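Local structure of TarM (Staphylococcus aureus subsp. aureus 21178, 4X7R) at residues L88-H91 with I92-L96; F168-E171 with K172-Y176; V457-D460 with V461-A464. The protein belongs to the glycosyltransferases of the GT-B fold and binds uridine-5'-diphosphate, with a long antiparallel sheet added to its two parallel-sheet halves. The protein carries 1 engineered substitution. All blocks are in the same frame, centred on the assembly; numbering follows the deposited sequence.

Overall arrangement
Contacts 1 and 2 belong to the region built on the ten-stranded antiparallel sheet; contact 3 lies in the glycosyl transferases group 1 part of the chain. Contact 1 is a piece of helix 86-95, and contact 2 is the turn joining strands 163-169 and 175-182. Their centres are 16 Å apart and they touch: Leu88 CD2 packs 3.5 Å from Tyr169 CE2. Contact 3 starts helix 460-477 on the other side of the chain's centre, with its centre about 60 Å from that of contact 2 and about 69 Å from that of contact 1. The side chain of Phe168 in contact 2 is about 10 Å from a bound 2-deoxy-3,6-di-O-sulfo-2-(sulfoamino)-alpha-D-glucopyranose.

Contact 1 of 3, residues L88-H91 with I92-L96; sequences LYKH and ISERL
His91 holds its CG anti to the backbone N (chi1 169°), and Arg95 sends CG beside its own N and bends at chi3 (73°). These turns bring the two side chains, one helical turn apart, into contact. Arg95 CD lies over one face of the His91 ring, toward its rim, in a CH-pi contact 3.9 Å from the ring centroid. The ring and guanidinium planes are 61° apart. His91 CE1 sits at the edge of the guanidinium, 3.3 Å from Arg95 NH1. The charged end of Arg95 is held elsewhere: NH1 pairs with Glu142, and the group makes a cation-pi contact with Phe134.

Ser93 OG donates to Tyr89 O at 2.8 Å, and Ser93 N donates to the same oxygen at 3.1 Å. The two donors come from opposite faces of the carbonyl plane. Lys90 and Glu94 run side by side, with a long salt bridge of 3.8 Å from NZ to OE2. Leu88 CD1 and Ile92 CD1 touch at 4.1 Å, and both side chains pack on Phe144 of strand 139-147. The i to i+4 pairs are those of an alpha-helix. It is amphipathic: Leu88 and Ile92 lie on the antiparallel sheet, while Lys90, Ser93 and Glu94 are exposed.

Contact 2 of 3, residues F168-E171 with K172-Y176; sequences FYDE and KGYPY
The backbones of Phe168 and Tyr176, and of Asp170 and Tyr174, are joined by hydrogen bonds. Tyr176 N donates to Phe168 O at 2.9 Å, nearly in line with the C=O bond. Asp170 N donates to Tyr174 O at 2.8 Å. Between them Tyr169 and Pro175 form an antiparallel non-hydrogen-bonded pair. A type I turn from Asp170 to Gly173, with a G1 bulge at Gly173, closes the hairpin. Gly173 N binds Asp170 O from above the carbonyl plane.

The side chain of Asp170 braces this turn. Its chi1 of 68° puts CG between the backbone N and the carbonyl carbon, which carries OD1 in over the loop. Lys172 N donates to Asp170 OD1 at 2.9 Å, an Asx turn, and Tyr174 N to the same oxygen at 3.0 Å, from opposite faces of the carboxylate. OD2 binds Ser77. This buried carboxylate is thus held by two backbone N-H groups and the hydroxyl of Ser77, which would probably stabilise its negative charge.

One water donates to Tyr169 O at 2.8 Å and is also hydrogen-bonded to Tyr176 OH, so it ties the two strands together.

Apolar contacts join the strands at two places. Phe168 CB lies 3.6 Å from Tyr176 CZ. Within the bridged pair, Tyr169 CD2 meets Pro175 CD at 3.9 Å, their side chains on the same face of the sheet.

The Tyr176 ring presents its edge to Tyr169 C and Asp170 N. Its chi1 of 64° swings it back over the first strand.

The hairpin sits inside the long antiparallel sheet, where Tyr169 also bonds to His152 of strand 150-157. Helix 69-78 packs on Tyr176 through Phe73 and Lys74. Tyr174 stacks on His81, in the segment between that helix and helix 86-95.

Contact 3 of 3, residues V457-D460 with V461-A464; sequences VNND and VLAA
The flat amide of Asn459 stands over the first turn of helix 460-477 and meets Leu462 and Val461. Leu462 N lies above the plane of the amide carbonyl, 48° out of it, and donates to Asn459 OD1 at 3.1 Å with an N-H...O angle of 159°. Leu462 CB comes close to the same group, 3.6 Å from Asn459 CG. Val461 CG1 is 3.3 Å from Asn459 OD1, and the two side chains run side by side. A chi1 of -164° places CG beside the carbonyl carbon of Asn459, which aims the amide at the helix start.

Ala463 N donates to Asn459 O at 3.1 Å, the first regular i to i+4 bond of the helix, and Ala464 N donates to Asp460 O at the same length. Asn459 thus serves the helix twice, through side chain and carbonyl. Asp460 OD1 makes a salt bridge with Lys394, which also binds Val457 O at the end of helix 446-457.

Asn459 is the N-cap: its OD1 supplies an acceptor to an N-H that has no preceding helical carbonyl to bind. The negative charge of Asp460 would probably interact favourably with the positive end of the helix, although Lys394 shares it.

Contact 1 of 3, residues L88-H91 with I92-L96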
loop_
_atom_site.group_PDB
_atom_site.type_symbol
_atom_site.label_atom_id
_atom_site.label_comp_id
_atom_site.label_asym_id
_atom_site.label_seq_id
_atom_site.Cartn_x
_atom_site.Cartn_y
_atom_site.Cartn_z
ATOM N N LEU A 88 -10.665 2.016 34.677
ATOM C CA LEU A 88 -9.348 1.951 34.073
ATOM C C LEU A 88 -8.724 3.341 34.182
ATOM O O LEU A 88 -7.568 3.447 34.573
ATOM C CB LEU A 88 -9.437 1.470 32.606
ATOM C CG LEU A 88 -8.169 1.507 31.750
ATOM C CD1 LEU A 88 -7.056 0.691 32.366
ATOM C CD2 LEU A 88 -8.446 0.976 30.381
ATOM N N TYR A 89 -9.506 4.400 33.895
ATOM C CA TYR A 89 -9.029 5.784 33.966
ATOM C C TYR A 89 -8.716 6.212 35.382
ATOM O O TYR A 89 -7.726 6.919 35.592
ATOM C CB TYR A 89 -10.010 6.746 33.293
ATOM C CG TYR A 89 -10.092 6.529 31.801
ATOM C CD1 TYR A 89 -9.132 7.065 30.945
ATOM C CD2 TYR A 89 -11.126 5.776 31.239
ATOM C CE1 TYR A 89 -9.200 6.864 29.571
ATOM C CE2 TYR A 89 -11.196 5.555 29.864
ATOM C CZ TYR A 89 -10.236 6.115 29.035
ATOM O OH TYR A 89 -10.296 5.932 27.680
ATOM N N LYS A 90 -9.533 5.744 36.358
ATOM C CA LYS A 90 -9.352 6.017 37.782
ATOM C C LYS A 90 -8.068 5.346 38.266
ATOM O O LYS A 90 -7.286 5.995 38.954
ATOM C CB LYS A 90 -10.570 5.540 38.594
ATOM C CG LYS A 90 -10.494 5.896 40.091
ATOM C CD LYS A 90 -11.775 5.537 40.849
ATOM C CE LYS A 90 -11.934 6.308 42.148
ATOM N NZ LYS A 90 -10.990 5.847 43.208
ATOM N N HIS A 91 -7.834 4.070 37.867
ATOM C CA HIS A 91 -6.644 3.265 38.173
ATOM C C HIS A 91 -5.367 4.016 37.727
ATOM O O HIS A 91 -4.442 4.174 38.525
ATOM C CB HIS A 91 -6.750 1.881 37.482
ATOM C CG HIS A 91 -5.497 1.047 37.484
ATOM N ND1 HIS A 91 -4.677 0.934 36.343
ATOM C CD2 HIS A 91 -4.969 0.286 38.475
ATOM C CE1 HIS A 91 -3.683 0.133 36.698
ATOM N NE2 HIS A 91 -3.817 -0.282 37.973
ATOM N N ILE A 92 -5.338 4.479 36.447
ATOM C CA ILE A 92 -4.206 5.220 35.865
ATOM C C ILE A 92 -3.931 6.524 36.663
ATOM O O ILE A 92 -2.776 6.801 36.996
ATOM C CB ILE A 92 -4.386 5.436 34.333
ATOM C CG1 ILE A 92 -4.434 4.073 33.588
ATOM C CG2 ILE A 92 -3.284 6.357 33.750
ATOM C CD1 ILE A 92 -4.839 4.151 32.126
ATOM N N SER A 93 -4.998 7.290 36.980
ATOM C CA SER A 93 -4.930 8.527 37.765
ATOM C C SER A 93 -4.377 8.270 39.165
ATOM O O SER A 93 -3.596 9.082 39.655
ATOM C CB SER A 93 -6.311 9.165 37.900
ATOM O OG SER A 93 -6.924 9.359 36.637
ATOM N N GLU A 94 -4.790 7.155 39.809
ATOM C CA GLU A 94 -4.351 6.797 41.167
ATOM C C GLU A 94 -2.867 6.497 41.245
ATOM O O GLU A 94 -2.239 6.829 42.243
ATOM C CB GLU A 94 -5.158 5.622 41.753
ATOM C CG GLU A 94 -6.580 5.952 42.202
ATOM C CD GLU A 94 -6.796 7.140 43.126
ATOM O OE1 GLU A 94 -5.976 7.347 44.051
ATOM O OE2 GLU A 94 -7.811 7.850 42.938
ATOM N N ARG A 95 -2.301 5.888 40.188
ATOM C CA ARG A 95 -0.879 5.543 40.099
ATOM C C ARG A 95 -0.003 6.787 39.964
ATOM O O ARG A 95 1.192 6.724 40.260
ATOM C CB ARG A 95 -0.622 4.574 38.936
ATOM C CG ARG A 95 -1.301 3.226 39.122
ATOM C CD ARG A 95 -1.252 2.403 37.860
ATOM N NE ARG A 95 0.089 1.884 37.600
ATOM C CZ ARG A 95 0.377 1.014 36.640
ATOM N NH1 ARG A 95 -0.577 0.561 35.839
ATOM N NH2 ARG A 95 1.620 0.592 36.473
ATOM N N LEU A 96 -0.592 7.905 39.505
ATOM C CA LEU A 96 0.095 9.186 39.347
ATOM C C LEU A 96 -0.191 10.120 40.533
ATOM O O LEU A 96 0.383 11.206 40.610
ATOM C CB LEU A 96 -0.286 9.847 38.013
ATOM C CG LEU A 96 0.181 9.129 36.741
ATOM C CD1 LEU A 96 -0.604 9.600 35.536
ATOM C CD2 LEU A 96 1.666 9.308 36.517
#

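Contact 2 of 3, residues F168-E171 with K172-Y176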
loop_
_atom_site.group_PDB
_atom_site.type_symbol
_atom_site.label_atom_id
_atom_site.label_comp_id
_atom_site.label_asym_id
_atom_site.label_seq_id
_atom_site.Cartn_x
_atom_site.Cartn_y
_atom_site.Cartn_z
ATOM N N PHE A 168 -5.943 -4.635 23.496
ATOM C CA PHE A 168 -6.650 -3.629 22.717
ATOM C C PHE A 168 -7.938 -3.266 23.435
ATOM O O PHE A 168 -8.634 -4.163 23.915
ATOM C CB PHE A 168 -6.931 -4.134 21.289
ATOM C CG PHE A 168 -5.683 -4.435 20.502
ATOM C CD1 PHE A 168 -4.632 -3.524 20.454
ATOM C CD2 PHE A 168 -5.591 -5.582 19.733
ATOM C CE1 PHE A 168 -3.480 -3.792 19.703
ATOM C CE2 PHE A 168 -4.451 -5.832 18.954
ATOM C CZ PHE A 168 -3.395 -4.946 18.964
ATOM N N TYR A 169 -8.283 -1.956 23.459
ATOM C CA TYR A 169 -9.447 -1.426 24.162
ATOM C C TYR A 169 -10.403 -0.780 23.196
ATOM O O TYR A 169 -9.968 -0.075 22.267
ATOM C CB TYR A 169 -9.028 -0.404 25.231
ATOM C CG TYR A 169 -8.118 -0.968 26.290
ATOM C CD1 TYR A 169 -6.746 -1.035 26.089
ATOM C CD2 TYR A 169 -8.625 -1.411 27.512
ATOM C CE1 TYR A 169 -5.901 -1.565 27.058
ATOM C CE2 TYR A 169 -7.787 -1.922 28.501
ATOM C CZ TYR A 169 -6.423 -2.004 28.264
ATOM O OH TYR A 169 -5.584 -2.538 29.212
ATOM N N ASP A 170 -11.711 -1.037 23.398
ATOM C CA ASP A 170 -12.775 -0.527 22.527
ATOM C C ASP A 170 -13.017 1.001 22.701
ATOM O O ASP A 170 -12.283 1.670 23.450
ATOM C CB ASP A 170 -14.048 -1.380 22.666
ATOM C CG ASP A 170 -14.758 -1.285 24.013
ATOM O OD1 ASP A 170 -14.611 -0.249 24.694
ATOM O OD2 ASP A 170 -15.570 -2.178 24.315
ATOM N N GLU A 171 -14.051 1.536 22.028
ATOM C CA GLU A 171 -14.412 2.964 22.082
ATOM C C GLU A 171 -14.819 3.461 23.467
ATOM O O GLU A 171 -14.697 4.665 23.733
ATOM C CB GLU A 171 -15.493 3.330 21.043
ATOM C CG GLU A 171 -15.025 3.178 19.600
ATOM C CD GLU A 171 -14.039 4.194 19.036
ATOM O OE1 GLU A 171 -13.843 5.274 19.643
ATOM O OE2 GLU A 171 -13.479 3.908 17.953
ATOM N N LYS A 172 -15.218 2.531 24.370
ATOM C CA LYS A 172 -15.597 2.860 25.745
ATOM C C LYS A 172 -14.486 2.560 26.774
ATOM O O LYS A 172 -14.671 2.796 27.966
ATOM C CB LYS A 172 -16.948 2.227 26.118
ATOM C CG LYS A 172 -18.080 2.702 25.211
ATOM C CD LYS A 172 -19.469 2.315 25.690
ATOM C CE LYS A 172 -20.518 2.742 24.677
ATOM N NZ LYS A 172 -20.583 1.834 23.513
ATOM N N GLY A 173 -13.335 2.063 26.301
ATOM C CA GLY A 173 -12.196 1.780 27.166
ATOM C C GLY A 173 -12.171 0.388 27.761
ATOM O O GLY A 173 -11.460 0.158 28.745
ATOM N N TYR A 174 -12.919 -0.557 27.169
ATOM C CA TYR A 174 -12.938 -1.945 27.648
ATOM C C TYR A 174 -12.014 -2.839 26.803
ATOM O O TYR A 174 -12.029 -2.732 25.576
ATOM C CB TYR A 174 -14.374 -2.511 27.627
ATOM C CG TYR A 174 -15.317 -1.802 28.574
ATOM C CD1 TYR A 174 -15.421 -2.188 29.910
ATOM C CD2 TYR A 174 -16.086 -0.730 28.145
ATOM C CE1 TYR A 174 -16.292 -1.534 30.785
ATOM C CE2 TYR A 174 -16.921 -0.047 29.017
ATOM C CZ TYR A 174 -17.047 -0.468 30.327
ATOM O OH TYR A 174 -17.922 0.207 31.144
ATOM N N PRO A 175 -11.273 -3.780 27.410
ATOM C CA PRO A 175 -10.424 -4.687 26.593
ATOM C C PRO A 175 -11.257 -5.686 25.813
ATOM O O PRO A 175 -12.230 -6.205 26.362
ATOM C CB PRO A 175 -9.551 -5.412 27.625
ATOM C CG PRO A 175 -10.315 -5.282 28.927
ATOM C CD PRO A 175 -11.149 -4.051 28.862
ATOM N N TYR A 176 -10.881 -5.957 24.531
ATOM C CA TYR A 176 -11.636 -6.874 23.671
ATOM C C TYR A 176 -10.789 -7.986 23.078
ATOM O O TYR A 176 -11.326 -9.025 22.688
ATOM C CB TYR A 176 -12.494 -6.120 22.601
ATOM C CG TYR A 176 -11.694 -5.317 21.591
ATOM C CD1 TYR A 176 -11.246 -4.033 21.888
ATOM C CD2 TYR A 176 -11.335 -5.864 20.360
ATOM C CE1 TYR A 176 -10.513 -3.290 20.968
ATOM C CE2 TYR A 176 -10.584 -5.133 19.435
ATOM C CZ TYR A 176 -10.157 -3.855 19.756
ATOM O OH TYR A 176 -9.436 -3.103 18.861
HETATM O O HOH W 1 -8.463 -0.843 20.007
#

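Contact 3 of 3, residues V457-D460 with V461-A464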
loop_
_atom_site.group_PDB
_atom_site.type_symbol
_atom_site.label_atom_id
_atom_site.label_comp_id
_atom_site.label_asym_id
_atom_site.label_seq_id
_atom_site.Cartn_x
_atom_site.Cartn_y
_atom_site.Cartn_z
ATOM N N VAL A 457 11.668 16.557 -25.362
ATOM C CA VAL A 457 11.483 17.873 -24.706
ATOM C C VAL A 457 11.663 19.051 -25.662
ATOM O O VAL A 457 11.100 20.118 -25.410
ATOM C CB VAL A 457 12.302 18.131 -23.406
ATOM C CG1 VAL A 457 11.790 17.333 -22.227
ATOM C CG2 VAL A 457 13.805 17.956 -23.608
ATOM N N ASN A 458 12.489 18.875 -26.713
ATOM C CA ASN A 458 12.823 19.909 -27.699
ATOM C C ASN A 458 12.045 19.812 -29.020
ATOM O O ASN A 458 12.404 20.476 -29.991
ATOM C CB ASN A 458 14.331 19.935 -27.944
ATOM C CG ASN A 458 15.101 20.499 -26.783
ATOM O OD1 ASN A 458 15.122 21.709 -26.547
ATOM N ND2 ASN A 458 15.747 19.636 -26.025
ATOM N N ASN A 459 10.967 19.014 -29.048
ATOM C CA ASN A 459 10.121 18.846 -30.230
ATOM C C ASN A 459 8.652 18.814 -29.785
ATOM O O ASN A 459 8.157 17.776 -29.330
ATOM C CB ASN A 459 10.528 17.590 -31.009
ATOM C CG ASN A 459 10.005 17.519 -32.414
ATOM O OD1 ASN A 459 8.860 17.874 -32.702
ATOM N ND2 ASN A 459 10.815 16.987 -33.310
ATOM N N ASP A 460 7.981 19.980 -29.873
ATOM C CA ASP A 460 6.591 20.191 -29.459
ATOM C C ASP A 460 5.592 19.329 -30.226
ATOM O O ASP A 460 4.728 18.714 -29.598
ATOM C CB ASP A 460 6.211 21.681 -29.524
ATOM C CG ASP A 460 7.113 22.592 -28.711
ATOM O OD1 ASP A 460 7.005 22.576 -27.464
ATOM O OD2 ASP A 460 7.921 23.328 -29.323
ATOM N N VAL A 461 5.726 19.261 -31.568
ATOM C CA VAL A 461 4.852 18.473 -32.446
ATOM C C VAL A 461 4.960 16.964 -32.189
ATOM O O VAL A 461 3.930 16.293 -32.136
ATOM C CB VAL A 461 4.906 18.878 -33.957
ATOM C CG1 VAL A 461 6.307 18.749 -34.543
ATOM C CG2 VAL A 461 3.899 18.093 -34.796
ATOM N N LEU A 462 6.194 16.448 -31.993
ATOM C CA LEU A 462 6.438 15.029 -31.719
ATOM C C LEU A 462 5.895 14.635 -30.344
ATOM O O LEU A 462 5.284 13.573 -30.223
ATOM C CB LEU A 462 7.934 14.683 -31.838
ATOM C CG LEU A 462 8.302 13.195 -31.896
ATOM C CD1 LEU A 462 7.972 12.585 -33.261
ATOM C CD2 LEU A 462 9.769 12.993 -31.577
ATOM N N ALA A 463 6.097 15.497 -29.323
ATOM C CA ALA A 463 5.611 15.270 -27.962
ATOM C C ALA A 463 4.082 15.189 -27.912
ATOM O O ALA A 463 3.538 14.355 -27.180
ATOM C CB ALA A 463 6.111 16.364 -27.036
ATOM N N ALA A 464 3.398 16.029 -28.707
ATOM C CA ALA A 464 1.940 16.082 -28.801
ATOM C C ALA A 464 1.375 14.888 -29.582
ATOM O O ALA A 464 0.316 14.373 -29.213
ATOM C CB ALA A 464 1.504 17.389 -29.452
#